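Local atomic coordinates of alpha-galactosidase (Lactobacillus brevis, PDB entry 3MI6), a protein that probably hydrolyses terminal, non-reducing alpha-D-galactose residues from alpha-galactosides such as galactose oligosaccharides, galactomannans and galactolipids, as a member of glycosyl hydrolase family 36. Residues D[152-155]-D[156-159]; D[310-313]-D[314-318]; D[369-372]-D[373-376]; D[503-506]-D[507-511]; D[606-609]-D[610-613]. All blocks are in the same frame, centred on the assembly; numbering follows the deposited sequence.

Contact 1 of 5, residues D[152-155]-D[156-159]; sequences SIFP and HQDV
Phe154 N gives its hydrogen to Val159 O at 2.9 Å, the last cross-strand bond before the chain turns over in a beta hairpin joining strand 146-154 to strand 159-167. The two residues form an antiparallel hydrogen-bonded pair, and their side chains leave on the same face of the sheet, where Phe154 CB rests 4.1 Å from Val159 CB. That face is covered by helix 305-319, whose Phe315 meets the Phe154 ring edge-to-face; two bulky apolar residues suit so closed a site. Four residues make the loop. Pro155 and His156 take the central positions of a type I turn, closed by Gln157 N on Phe154 O at 3.2 Å, and proline suits the first of them because its ring already fixes phi near the value needed (-50°). A weaker bond runs from Asp158 N to Pro155 O at 3.3 Å, and Asp158, at positive phi, brings the chain back to the strand. The polar ends reach outside the loop: His156 to Asp17 and Asp130, Gln157 NE2 to Asp129, and the Asp158 carboxylate to His18 and Thr16. The imidazole is thus gripped at both nitrogens. With CG of His156 anti to its carbonyl carbon (chi1 -53°), the ring swings back beside the proline, and Pro155 CG sits over its centre in a CH-pi contact, 4.2 Å from the centroid.

Contact 2 of 5, residues D[310-313]-D[314-318]; sequences QQMA and SFYQQ
Residues 310-313 and 314-318 are successive turns of one alpha helix, 305-319, held by four consecutive bonds from each NH to the carbonyl four residues back. Phe315 N reaches Gln311 O at 2.7 Å, and the bonds from Ser314 N to Gln310 O, from Tyr316 N to Met312 O and from Gln317 N to Ala313 O repeat the pattern. Of the side chains, Met312 (built as selenomethionine) and Tyr316 run alongside each other one turn apart, pointing the same way, with Met312 CB 4.1 Å from Tyr316 CE2. The tyrosine CG lies anti to its own carbonyl carbon (chi1 -59°), which leans the ring back along the helix until Met312 O stands over one face, toward the rim. Phe315 takes the other common setting, CG anti to the backbone N (chi1 166°), and its ring is directed at the beta sheet, against Val159, Val161 and Ile297. Gln311 is buried too, but its NE2 is bonded to Ser299 OG and Tyr300 O of strand 290-301. Ala313, small enough for a close neighbour, faces Pro568, while Ser314 lies at the exposed side. The chemistry is that of an amphipathic helix: backbone polarity is spent within the helix, so large apolar groups can be pressed on the N-terminal sheet, and the buried Gln311 amide finds acceptors on strand 290-301.

Contact 3 of 5, residues D[369-372]-D[373-376]; sequences GWFG and HRDD
One face of the Phe371 ring is covered by the aliphatic part of Arg374, whose CG lies over it toward the rim in a CH-pi contact; the modelled closeness of the two is doubtful in detail. The guanidinium plane is tilted 24° from that ring, and Asp376 O stands over one guanidinium face. At the edge of the His373 imidazole lies Gly372 C, and Phe371 CB sits over one face of the Trp370 indole, toward the rim. The arginine is folded at chi2 and chi3, which curls its chain across the ring and lets NH2 form a salt bridge with Asp368, a predicted substrate-binding residue. All this belongs to the loop after strand 363-366 of the TIM barrel. Arg374 N closes a beta turn on Phe371 O at 3.1 Å, nearly straight (176°), and Gly372 supplies the positive phi needed there. Exchanging Phe371 for alanine would probably uncover the arginine's methylenes, leaving its folded chain freer to swing from Asp368, and take from Trp384 the ring it meets. Glycine also suits position 369, where phi is again positive and the bare CA of Gly369 packs 3.5 Å from Arg374 CB.

Contact 4 of 5, residues D[503-506]-D[507-511]; sequences RYIL and GVYQL
Helix 500-518 packs round the TIM barrel between strands 475-478 and 523-526, and residues 503-511 are two of its turns. Its regular bonds include Gly507 N to Arg503 O at 2.8 Å and Tyr509 N to Ile505 O at 2.9 Å. Ile505 links two neighbours with separate branches: CD1 reaches Val508 CB at 4.1 Å, and CG2 reaches Tyr509 CE2 at 3.8 Å. From the preceding residue, Tyr504 CE1 approaches Val508 CG2, one turn on, at 3.9 Å, the methyl coming obliquely to the ring. Ile505 and Val508, touching each other, thus bridge Tyr504 to Tyr509, whose hydroxyls are engaged elsewhere, Tyr504 OH by Glu416 and Tyr509 OH by Ser255. Ile505 also meets Tyr254, and Tyr509 meets Pro121, while Leu511 packs on helix 454-471. Val508 comes near Trp478, predicted to bind substrate. Side chains meeting three and four residues apart, between polar ends bonded to other parts of the chain, here build one helix of the beta/alpha barrel.

Contact 5 of 5, residues D[606-609]-D[610-613]; sequences LDIT and KMAP
Lys610 lays its chain obliquely along the carboxylate of Asp607, with Lys610 CG 3.5 Å from Asp607 OD2. The ammonium ends 4.5 Å (NZ) from Asp607 OD2, too far for a salt bridge, so the pair is an electrostatic neighbourhood and the methylenes do the touching. The backbones are tied more firmly: Lys610 N bonds Asp607 O at 3.0 Å, coming from above the carbonyl plane. The Asp607 side chain braces the same turn. With CG anti to the backbone N (chi1 -167°), its OD1 accepts the hydroxyl hydrogen of Thr609 OG1 at 2.8 Å and a weak bond from Thr609 N. Residues 607-610 form a type I beta turn, preceded by an inverse gamma turn centred on Asp607, in the loop leading from the last barrel strand, 601-604, to helix 613-628. Replacing Asp607 by leucine would probably leave the Thr609 hydroxyl without this acceptor and take a negative charge from beside Lys610. Met611, built as selenomethionine, fills the apolar side: its side chain crosses that of Leu606 at about a right angle, CE meeting Leu606 CD1, and SE lies 3.9 Å from Ile608 CG2. The long unbranched chain of methionine suits this place, since it bends at chi3 to touch both branched residues. Beyond it, Leu616 and Val619 of helix 613-628 pack on Met611, and Ala612 stands at the N-cap position of that helix, its N bonded to Glu615 OE2.

Along the chain the contacts follow in series, from a hairpin of the N-terminal beta domain to the last loop of the TIM barrel. Contacts 1 and 2 touch, centres 10 Å apart: helix 305-319 lies against strands 146-154 and 159-167, with Gln157 of the hairpin loop packed on Gln311, which joins the beta domain to the chain leading into the barrel. Contacts 3, 4 and 5 belong to the barrel, in the loop after strand 363-366, on helix 500-518 and in the loop after strand 601-604. Contacts 3 and 4, about 13 Å apart at their nearest atoms, approach predicted substrate-binding residues; contact 5 lies away from them, with its centre 25 Å from that of contact 3.

Contact 1 of 5, residues D[152-155]-D[156-159]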
loop_
_atom_site.group_PDB
_atom_site.type_symbol
_atom_site.label_atom_id
_atom_site.label_comp_id
_atom_site.label_asym_id
_atom_site.label_seq_id
_atom_site.Cartn_x
_atom_site.Cartn_y
_atom_site.Cartn_z
ATOM N N SER D 152 -11.665 -32.002 -20.022
ATOM C CA SER D 152 -12.160 -31.654 -21.348
ATOM C C SER D 152 -11.622 -30.300 -21.811
ATOM O O SER D 152 -11.817 -29.288 -21.146
ATOM C CB SER D 152 -13.676 -31.642 -21.353
ATOM O OG SER D 152 -14.162 -32.803 -20.724
ATOM N N ILE D 153 -10.932 -30.299 -22.947
ATOM C CA ILE D 153 -10.471 -29.077 -23.585
ATOM C C ILE D 153 -11.586 -28.405 -24.383
ATOM O O ILE D 153 -12.314 -29.055 -25.120
ATOM C CB ILE D 153 -9.274 -29.356 -24.515
ATOM C CG1 ILE D 153 -7.974 -29.313 -23.723
ATOM C CG2 ILE D 153 -9.154 -28.314 -25.612
ATOM C CD1 ILE D 153 -6.808 -28.845 -24.564
ATOM N N PHE D 154 -11.719 -27.095 -24.219
ATOM C CA PHE D 154 -12.627 -26.294 -25.038
ATOM C C PHE D 154 -11.833 -25.154 -25.658
ATOM O O PHE D 154 -11.970 -24.003 -25.263
ATOM C CB PHE D 154 -13.742 -25.730 -24.179
ATOM C CG PHE D 154 -14.853 -26.695 -23.915
ATOM C CD1 PHE D 154 -14.800 -27.540 -22.851
ATOM C CD2 PHE D 154 -15.963 -26.723 -24.721
ATOM C CE1 PHE D 154 -15.817 -28.395 -22.606
ATOM C CE2 PHE D 154 -16.985 -27.582 -24.471
ATOM C CZ PHE D 154 -16.913 -28.418 -23.415
ATOM N N PRO D 155 -11.008 -25.475 -26.652
ATOM C CA PRO D 155 -9.934 -24.610 -27.141
ATOM C C PRO D 155 -10.362 -23.183 -27.453
ATOM O O PRO D 155 -9.574 -22.264 -27.227
ATOM C CB PRO D 155 -9.501 -25.300 -28.428
ATOM C CG PRO D 155 -10.671 -26.170 -28.806
ATOM C CD PRO D 155 -11.203 -26.646 -27.518
ATOM N N HIS D 156 -11.574 -22.982 -27.958
ATOM C CA HIS D 156 -11.927 -21.646 -28.469
ATOM C C HIS D 156 -12.367 -20.605 -27.412
ATOM O O HIS D 156 -12.509 -19.418 -27.715
ATOM C CB HIS D 156 -12.921 -21.741 -29.645
ATOM C CG HIS D 156 -12.462 -22.660 -30.735
ATOM N ND1 HIS D 156 -11.229 -22.538 -31.341
ATOM C CD2 HIS D 156 -13.057 -23.734 -31.308
ATOM C CE1 HIS D 156 -11.085 -23.495 -32.241
ATOM N NE2 HIS D 156 -12.181 -24.232 -32.240
ATOM N N GLN D 157 -12.573 -21.047 -26.177
ATOM C CA GLN D 157 -12.882 -20.124 -25.103
ATOM C C GLN D 157 -11.788 -20.243 -24.050
ATOM O O GLN D 157 -11.902 -19.716 -22.953
ATOM C CB GLN D 157 -14.257 -20.420 -24.508
ATOM C CG GLN D 157 -15.402 -20.350 -25.488
ATOM C CD GLN D 157 -15.586 -21.621 -26.295
ATOM O OE1 GLN D 157 -15.202 -22.704 -25.855
ATOM N NE2 GLN D 157 -16.183 -21.497 -27.486
ATOM N N ASP D 158 -10.730 -20.962 -24.383
ATOM C CA ASP D 158 -9.603 -21.092 -23.465
ATOM C C ASP D 158 -9.965 -21.747 -22.124
ATOM O O ASP D 158 -9.251 -21.603 -21.140
ATOM C CB ASP D 158 -8.912 -19.733 -23.283
ATOM C CG ASP D 158 -7.982 -19.380 -24.469
ATOM O OD1 ASP D 158 -7.407 -20.321 -25.074
ATOM O OD2 ASP D 158 -7.811 -18.175 -24.789
ATOM N N VAL D 159 -11.060 -22.505 -22.127
ATOM C CA VAL D 159 -11.544 -23.233 -20.956
ATOM C C VAL D 159 -11.104 -24.696 -20.925
ATOM O O VAL D 159 -11.228 -25.408 -21.912
ATOM C CB VAL D 159 -13.079 -23.274 -20.952
ATOM C CG1 VAL D 159 -13.585 -24.284 -19.926
ATOM C CG2 VAL D 159 -13.657 -21.890 -20.699
#

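Contact 2 of 5, residues D[310-313]-D[314-318]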
loop_
_atom_site.group_PDB
_atom_site.type_symbol
_atom_site.label_atom_id
_atom_site.label_comp_id
_atom_site.label_asym_id
_atom_site.label_seq_id
_atom_site.Cartn_x
_atom_site.Cartn_y
_atom_site.Cartn_z
ATOM N N GLN D 310 -15.190 -12.501 -20.407
ATOM C CA GLN D 310 -15.809 -12.618 -21.722
ATOM C C GLN D 310 -15.781 -14.049 -22.284
ATOM O O GLN D 310 -16.817 -14.557 -22.715
ATOM C CB GLN D 310 -15.211 -11.581 -22.681
ATOM C CG GLN D 310 -15.595 -10.179 -22.289
ATOM C CD GLN D 310 -14.782 -9.097 -22.981
ATOM O OE1 GLN D 310 -15.121 -7.915 -22.892
ATOM N NE2 GLN D 310 -13.701 -9.491 -23.663
ATOM N N GLN D 311 -14.613 -14.695 -22.252
ATOM C CA GLN D 311 -14.461 -16.041 -22.794
ATOM C C GLN D 311 -15.218 -17.030 -21.937
ATOM O O GLN D 311 -16.060 -17.759 -22.440
ATOM C CB GLN D 311 -12.987 -16.442 -22.924
ATOM C CG GLN D 311 -12.190 -16.556 -21.616
ATOM C CD GLN D 311 -10.687 -16.474 -21.861
ATOM O OE1 GLN D 311 -10.241 -15.813 -22.801
ATOM N NE2 GLN D 311 -9.906 -17.145 -21.032
HETATM N N MSE D 312 -14.942 -17.057 -20.639
HETATM C CA MSE D 312 -15.741 -17.879 -19.753
HETATM C C MSE D 312 -17.234 -17.711 -20.010
HETATM O O MSE D 312 -17.979 -18.685 -19.934
HETATM C CB MSE D 312 -15.406 -17.609 -18.300
HETATM C CG MSE D 312 -14.238 -18.444 -17.827
HETATM SE SE MSE D 312 -13.483 -17.860 -16.142
HETATM C CE MSE D 312 -13.257 -19.582 -15.257
ATOM N N ALA D 313 -17.666 -16.501 -20.358
ATOM C CA ALA D 313 -19.080 -16.257 -20.616
ATOM C C ALA D 313 -19.518 -16.808 -21.956
ATOM O O ALA D 313 -20.644 -17.263 -22.100
ATOM C CB ALA D 313 -19.413 -14.783 -20.521
ATOM N N SER D 314 -18.633 -16.763 -22.940
ATOM C CA SER D 314 -18.911 -17.422 -24.206
ATOM C C SER D 314 -18.921 -18.930 -24.044
ATOM O O SER D 314 -19.663 -19.639 -24.721
ATOM C CB SER D 314 -17.890 -17.030 -25.266
ATOM O OG SER D 314 -18.512 -16.161 -26.191
ATOM N N PHE D 315 -18.075 -19.416 -23.145
ATOM C CA PHE D 315 -18.062 -20.828 -22.865
ATOM C C PHE D 315 -19.383 -21.253 -22.226
ATOM O O PHE D 315 -19.949 -22.280 -22.609
ATOM C CB PHE D 315 -16.882 -21.207 -21.978
ATOM C CG PHE D 315 -16.991 -22.587 -21.392
ATOM C CD1 PHE D 315 -16.583 -23.693 -22.116
ATOM C CD2 PHE D 315 -17.518 -22.772 -20.121
ATOM C CE1 PHE D 315 -16.685 -24.967 -21.590
ATOM C CE2 PHE D 315 -17.624 -24.040 -19.581
ATOM C CZ PHE D 315 -17.204 -25.150 -20.323
ATOM N N TYR D 316 -19.884 -20.461 -21.275
ATOM C CA TYR D 316 -21.118 -20.830 -20.568
ATOM C C TYR D 316 -22.322 -20.808 -21.505
ATOM O O TYR D 316 -23.211 -21.643 -21.397
ATOM C CB TYR D 316 -21.395 -19.942 -19.346
ATOM C CG TYR D 316 -20.326 -19.931 -18.272
ATOM C CD1 TYR D 316 -19.715 -21.107 -17.851
ATOM C CD2 TYR D 316 -19.961 -18.736 -17.641
ATOM C CE1 TYR D 316 -18.738 -21.092 -16.855
ATOM C CE2 TYR D 316 -18.993 -18.709 -16.655
ATOM C CZ TYR D 316 -18.380 -19.887 -16.263
ATOM O OH TYR D 316 -17.405 -19.858 -15.280
ATOM N N GLN D 317 -22.340 -19.848 -22.424
ATOM C CA GLN D 317 -23.488 -19.638 -23.289
ATOM C C GLN D 317 -23.594 -20.729 -24.343
ATOM O O GLN D 317 -24.683 -21.041 -24.812
ATOM C CB GLN D 317 -23.402 -18.267 -23.973
ATOM C CG GLN D 317 -24.586 -17.953 -24.888
ATOM C CD GLN D 317 -24.387 -16.682 -25.713
ATOM O OE1 GLN D 317 -23.614 -16.660 -26.684
ATOM N NE2 GLN D 317 -25.094 -15.618 -25.337
ATOM N N GLN D 318 -22.462 -21.300 -24.729
ATOM C CA GLN D 318 -22.464 -22.313 -25.765
ATOM C C GLN D 318 -22.473 -23.729 -25.186
ATOM O O GLN D 318 -22.987 -24.654 -25.814
ATOM C CB GLN D 318 -21.261 -22.129 -26.696
ATOM C CG GLN D 318 -21.226 -23.114 -27.856
ATOM C CD GLN D 318 -20.124 -22.821 -28.861
ATOM O OE1 GLN D 318 -19.891 -23.602 -29.794
ATOM N NE2 GLN D 318 -19.433 -21.692 -28.673
#

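Contact 3 of 5, residues D[369-372]-D[373-376]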
loop_
_atom_site.group_PDB
_atom_site.type_symbol
_atom_site.label_atom_id
_atom_site.label_comp_id
_atom_site.label_asym_id
_atom_site.label_seq_id
_atom_site.Cartn_x
_atom_site.Cartn_y
_atom_site.Cartn_z
ATOM N N GLY D 369 -47.952 -15.841 -2.401
ATOM C CA GLY D 369 -49.258 -15.604 -1.814
ATOM C C GLY D 369 -50.446 -16.290 -2.467
ATOM O O GLY D 369 -51.552 -16.234 -1.946
ATOM N N TRP D 370 -50.236 -16.952 -3.593
ATOM C CA TRP D 370 -51.359 -17.485 -4.355
ATOM C C TRP D 370 -51.874 -18.841 -3.860
ATOM O O TRP D 370 -52.980 -19.267 -4.209
ATOM C CB TRP D 370 -50.987 -17.582 -5.835
ATOM C CG TRP D 370 -49.844 -18.498 -6.092
ATOM C CD1 TRP D 370 -48.530 -18.167 -6.107
ATOM C CD2 TRP D 370 -49.911 -19.895 -6.359
ATOM N NE1 TRP D 370 -47.768 -19.269 -6.372
ATOM C CE2 TRP D 370 -48.593 -20.348 -6.532
ATOM C CE3 TRP D 370 -50.955 -20.808 -6.469
ATOM C CZ2 TRP D 370 -48.287 -21.678 -6.813
ATOM C CZ3 TRP D 370 -50.655 -22.128 -6.748
ATOM C CH2 TRP D 370 -49.331 -22.551 -6.920
ATOM N N PHE D 371 -51.071 -19.514 -3.045
ATOM C CA PHE D 371 -51.358 -20.887 -2.646
ATOM C C PHE D 371 -51.896 -20.996 -1.207
ATOM O O PHE D 371 -51.744 -20.067 -0.408
ATOM C CB PHE D 371 -50.085 -21.713 -2.802
ATOM C CG PHE D 371 -48.894 -21.113 -2.109
ATOM C CD1 PHE D 371 -48.376 -21.689 -0.963
ATOM C CD2 PHE D 371 -48.303 -19.954 -2.590
ATOM C CE1 PHE D 371 -47.277 -21.133 -0.320
ATOM C CE2 PHE D 371 -47.210 -19.392 -1.945
ATOM C CZ PHE D 371 -46.695 -19.989 -0.815
ATOM N N GLY D 372 -52.525 -22.125 -0.886
ATOM C CA GLY D 372 -52.965 -22.407 0.474
ATOM C C GLY D 372 -53.735 -21.297 1.171
ATOM O O GLY D 372 -54.878 -21.014 0.835
ATOM N N HIS D 373 -53.119 -20.684 2.171
ATOM C CA HIS D 373 -53.681 -19.490 2.792
ATOM C C HIS D 373 -52.601 -18.434 3.074
ATOM O O HIS D 373 -52.626 -17.754 4.101
ATOM C CB HIS D 373 -54.529 -19.825 4.040
ATOM C CG HIS D 373 -53.973 -20.918 4.910
ATOM N ND1 HIS D 373 -53.876 -22.232 4.494
ATOM C CD2 HIS D 373 -53.530 -20.899 6.191
ATOM C CE1 HIS D 373 -53.367 -22.966 5.470
ATOM N NE2 HIS D 373 -53.155 -22.182 6.512
ATOM N N ARG D 374 -51.664 -18.296 2.135
ATOM C CA ARG D 374 -50.540 -17.375 2.280
ATOM C C ARG D 374 -50.961 -15.921 2.386
ATOM O O ARG D 374 -50.951 -15.198 1.397
ATOM C CB ARG D 374 -49.562 -17.517 1.113
ATOM C CG ARG D 374 -48.695 -18.747 1.168
ATOM C CD ARG D 374 -47.622 -18.649 2.253
ATOM N NE ARG D 374 -46.435 -17.905 1.854
ATOM C CZ ARG D 374 -45.248 -18.001 2.453
ATOM N NH1 ARG D 374 -45.072 -18.819 3.483
ATOM N NH2 ARG D 374 -44.223 -17.284 2.014
ATOM N N ASP D 375 -51.318 -15.485 3.585
ATOM C CA ASP D 375 -51.630 -14.085 3.812
ATOM C C ASP D 375 -50.513 -13.514 4.653
ATOM O O ASP D 375 -50.427 -12.303 4.894
ATOM C CB ASP D 375 -52.977 -13.963 4.506
ATOM C CG ASP D 375 -54.107 -14.488 3.646
ATOM O OD1 ASP D 375 -54.231 -14.016 2.490
ATOM O OD2 ASP D 375 -54.856 -15.380 4.108
ATOM N N ASP D 376 -49.636 -14.421 5.067
ATOM C CA ASP D 376 -48.491 -14.099 5.889
ATOM C C ASP D 376 -47.327 -14.890 5.339
ATOM O O ASP D 376 -47.504 -15.696 4.421
ATOM C CB ASP D 376 -48.754 -14.534 7.331
ATOM C CG ASP D 376 -48.711 -13.373 8.301
ATOM O OD1 ASP D 376 -48.707 -12.211 7.835
ATOM O OD2 ASP D 376 -48.679 -13.613 9.528
#

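Contact 4 of 5, residues D[503-506]-D[507-511]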
loop_
_atom_site.group_PDB
_atom_site.type_symbol
_atom_site.label_atom_id
_atom_site.label_comp_id
_atom_site.label_asym_id
_atom_site.label_seq_id
_atom_site.Cartn_x
_atom_site.Cartn_y
_atom_site.Cartn_z
ATOM N N ARG D 503 -26.730 -35.097 -1.285
ATOM C CA ARG D 503 -27.889 -35.811 -1.784
ATOM C C ARG D 503 -29.035 -34.838 -1.955
ATOM O O ARG D 503 -29.756 -34.881 -2.952
ATOM C CB ARG D 503 -28.271 -36.958 -0.849
ATOM C CG ARG D 503 -27.425 -38.203 -1.027
ATOM C CD ARG D 503 -27.773 -39.270 -0.011
ATOM N NE ARG D 503 -26.994 -40.483 -0.241
ATOM C CZ ARG D 503 -27.355 -41.448 -1.082
ATOM N NH1 ARG D 503 -28.484 -41.334 -1.777
ATOM N NH2 ARG D 503 -26.587 -42.518 -1.235
ATOM N N TYR D 504 -29.191 -33.950 -0.982
ATOM C CA TYR D 504 -30.237 -32.951 -1.041
ATOM C C TYR D 504 -30.082 -32.161 -2.334
ATOM O O TYR D 504 -31.049 -31.889 -3.051
ATOM C CB TYR D 504 -30.139 -32.031 0.169
ATOM C CG TYR D 504 -31.011 -30.799 0.101
ATOM C CD1 TYR D 504 -30.723 -29.773 -0.785
ATOM C CD2 TYR D 504 -32.104 -30.652 0.943
ATOM C CE1 TYR D 504 -31.501 -28.650 -0.842
ATOM C CE2 TYR D 504 -32.886 -29.536 0.898
ATOM C CZ TYR D 504 -32.584 -28.529 0.005
ATOM O OH TYR D 504 -33.363 -27.394 -0.047
ATOM N N ILE D 505 -28.845 -31.805 -2.641
ATOM C CA ILE D 505 -28.578 -31.082 -3.863
ATOM C C ILE D 505 -28.926 -31.930 -5.110
ATOM O O ILE D 505 -29.654 -31.475 -5.992
ATOM C CB ILE D 505 -27.162 -30.410 -3.813
ATOM C CG1 ILE D 505 -27.335 -28.896 -3.680
ATOM C CG2 ILE D 505 -26.280 -30.760 -4.997
ATOM C CD1 ILE D 505 -28.418 -28.347 -4.571
ATOM N N LEU D 506 -28.472 -33.176 -5.157
ATOM C CA LEU D 506 -28.859 -34.061 -6.249
ATOM C C LEU D 506 -30.382 -34.091 -6.405
ATOM O O LEU D 506 -30.900 -34.102 -7.515
ATOM C CB LEU D 506 -28.307 -35.468 -6.031
ATOM C CG LEU D 506 -26.780 -35.560 -6.012
ATOM C CD1 LEU D 506 -26.316 -36.978 -5.749
ATOM C CD2 LEU D 506 -26.167 -35.018 -7.295
ATOM N N GLY D 507 -31.095 -34.088 -5.284
ATOM C CA GLY D 507 -32.543 -34.018 -5.300
ATOM C C GLY D 507 -33.100 -32.802 -6.032
ATOM O O GLY D 507 -34.030 -32.927 -6.862
ATOM N N VAL D 508 -32.551 -31.625 -5.719
ATOM C CA VAL D 508 -32.957 -30.407 -6.388
ATOM C C VAL D 508 -32.698 -30.608 -7.875
ATOM O O VAL D 508 -33.587 -30.378 -8.688
ATOM C CB VAL D 508 -32.259 -29.132 -5.792
ATOM C CG1 VAL D 508 -32.325 -27.915 -6.748
ATOM C CG2 VAL D 508 -32.880 -28.771 -4.466
ATOM N N TYR D 509 -31.518 -31.087 -8.245
ATOM C CA TYR D 509 -31.268 -31.304 -9.666
ATOM C C TYR D 509 -32.288 -32.272 -10.260
ATOM O O TYR D 509 -32.847 -32.024 -11.331
ATOM C CB TYR D 509 -29.849 -31.790 -9.933
ATOM C CG TYR D 509 -28.805 -30.776 -9.571
ATOM C CD1 TYR D 509 -29.072 -29.422 -9.671
ATOM C CD2 TYR D 509 -27.558 -31.165 -9.132
ATOM C CE1 TYR D 509 -28.130 -28.478 -9.351
ATOM C CE2 TYR D 509 -26.600 -30.220 -8.794
ATOM C CZ TYR D 509 -26.896 -28.872 -8.908
ATOM O OH TYR D 509 -25.949 -27.919 -8.582
ATOM N N GLN D 510 -32.538 -33.371 -9.561
ATOM C CA GLN D 510 -33.591 -34.298 -9.963
ATOM C C GLN D 510 -34.855 -33.531 -10.350
ATOM O O GLN D 510 -35.433 -33.755 -11.410
ATOM C CB GLN D 510 -33.902 -35.292 -8.829
ATOM C CG GLN D 510 -33.113 -36.605 -8.876
ATOM C CD GLN D 510 -33.224 -37.281 -10.232
ATOM O OE1 GLN D 510 -34.264 -37.890 -10.567
ATOM N NE2 GLN D 510 -32.156 -37.166 -11.037
ATOM N N LEU D 511 -35.280 -32.616 -9.488
ATOM C CA LEU D 511 -36.537 -31.918 -9.718
ATOM C C LEU D 511 -36.457 -30.989 -10.924
ATOM O O LEU D 511 -37.403 -30.890 -11.707
ATOM C CB LEU D 511 -36.948 -31.123 -8.484
ATOM C CG LEU D 511 -38.440 -31.099 -8.159
ATOM C CD1 LEU D 511 -38.735 -29.901 -7.296
ATOM C CD2 LEU D 511 -39.300 -31.073 -9.403
#

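Contact 5 of 5, residues D[606-609]-D[610-613]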
loop_
_atom_site.group_PDB
_atom_site.type_symbol
_atom_site.label_atom_id
_atom_site.label_comp_id
_atom_site.label_asym_id
_atom_site.label_seq_id
_atom_site.Cartn_x
_atom_site.Cartn_y
_atom_site.Cartn_z
ATOM N N LEU D 606 -42.969 -2.796 -9.353
ATOM C CA LEU D 606 -43.639 -1.703 -8.664
ATOM C C LEU D 606 -45.104 -1.570 -9.053
ATOM O O LEU D 606 -45.517 -2.016 -10.120
ATOM C CB LEU D 606 -42.895 -0.376 -8.852
ATOM C CG LEU D 606 -42.920 0.518 -10.091
ATOM C CD1 LEU D 606 -41.868 1.580 -9.881
ATOM C CD2 LEU D 606 -42.624 -0.234 -11.340
ATOM N N ASP D 607 -45.891 -0.975 -8.162
ATOM C CA ASP D 607 -47.311 -0.818 -8.402
ATOM C C ASP D 607 -47.541 0.287 -9.415
ATOM O O ASP D 607 -47.724 1.443 -9.042
ATOM C CB ASP D 607 -48.030 -0.483 -7.106
ATOM C CG ASP D 607 -49.520 -0.617 -7.233
ATOM O OD1 ASP D 607 -49.984 -0.841 -8.370
ATOM O OD2 ASP D 607 -50.224 -0.520 -6.205
ATOM N N ILE D 608 -47.524 -0.066 -10.696
ATOM C CA ILE D 608 -47.673 0.921 -11.763
ATOM C C ILE D 608 -49.089 1.496 -11.846
ATOM O O ILE D 608 -49.307 2.510 -12.510
ATOM C CB ILE D 608 -47.259 0.352 -13.130
ATOM C CG1 ILE D 608 -48.016 -0.934 -13.428
ATOM C CG2 ILE D 608 -45.779 0.075 -13.161
ATOM C CD1 ILE D 608 -47.597 -1.573 -14.712
ATOM N N THR D 609 -50.047 0.858 -11.172
ATOM C CA THR D 609 -51.387 1.425 -11.033
ATOM C C THR D 609 -51.371 2.702 -10.173
ATOM O O THR D 609 -52.294 3.509 -10.245
ATOM C CB THR D 609 -52.412 0.400 -10.457
ATOM O OG1 THR D 609 -52.409 0.442 -9.024
ATOM C CG2 THR D 609 -52.109 -1.016 -10.934
ATOM N N LYS D 610 -50.315 2.876 -9.378
ATOM C CA LYS D 610 -50.148 4.035 -8.490
ATOM C C LYS D 610 -49.174 5.085 -9.030
ATOM O O LYS D 610 -48.487 5.752 -8.258
ATOM C CB LYS D 610 -49.643 3.590 -7.106
ATOM C CG LYS D 610 -50.681 2.961 -6.196
ATOM C CD LYS D 610 -50.162 2.891 -4.750
ATOM C CE LYS D 610 -51.067 2.039 -3.838
ATOM N NZ LYS D 610 -52.494 2.498 -3.791
HETATM N N MSE D 611 -49.111 5.233 -10.346
HETATM C CA MSE D 611 -48.146 6.137 -10.962
HETATM C C MSE D 611 -48.814 7.262 -11.728
HETATM O O MSE D 611 -49.850 7.068 -12.365
HETATM C CB MSE D 611 -47.251 5.370 -11.927
HETATM C CG MSE D 611 -46.067 4.663 -11.289
HETATM SE SE MSE D 611 -44.958 3.803 -12.657
HETATM C CE MSE D 611 -43.201 4.059 -11.831
ATOM N N ALA D 612 -48.195 8.435 -11.680
ATOM C CA ALA D 612 -48.670 9.598 -12.426
ATOM C C ALA D 612 -48.472 9.397 -13.924
ATOM O O ALA D 612 -47.579 8.656 -14.334
ATOM C CB ALA D 612 -47.942 10.862 -11.963
ATOM N N PRO D 613 -49.309 10.051 -14.746
ATOM C CA PRO D 613 -49.145 10.027 -16.204
ATOM C C PRO D 613 -47.698 10.202 -16.711
ATOM O O PRO D 613 -47.219 9.354 -17.471
ATOM C CB PRO D 613 -50.048 11.172 -16.656
ATOM C CG PRO D 613 -51.195 11.079 -15.678
ATOM C CD PRO D 613 -50.568 10.716 -14.355
#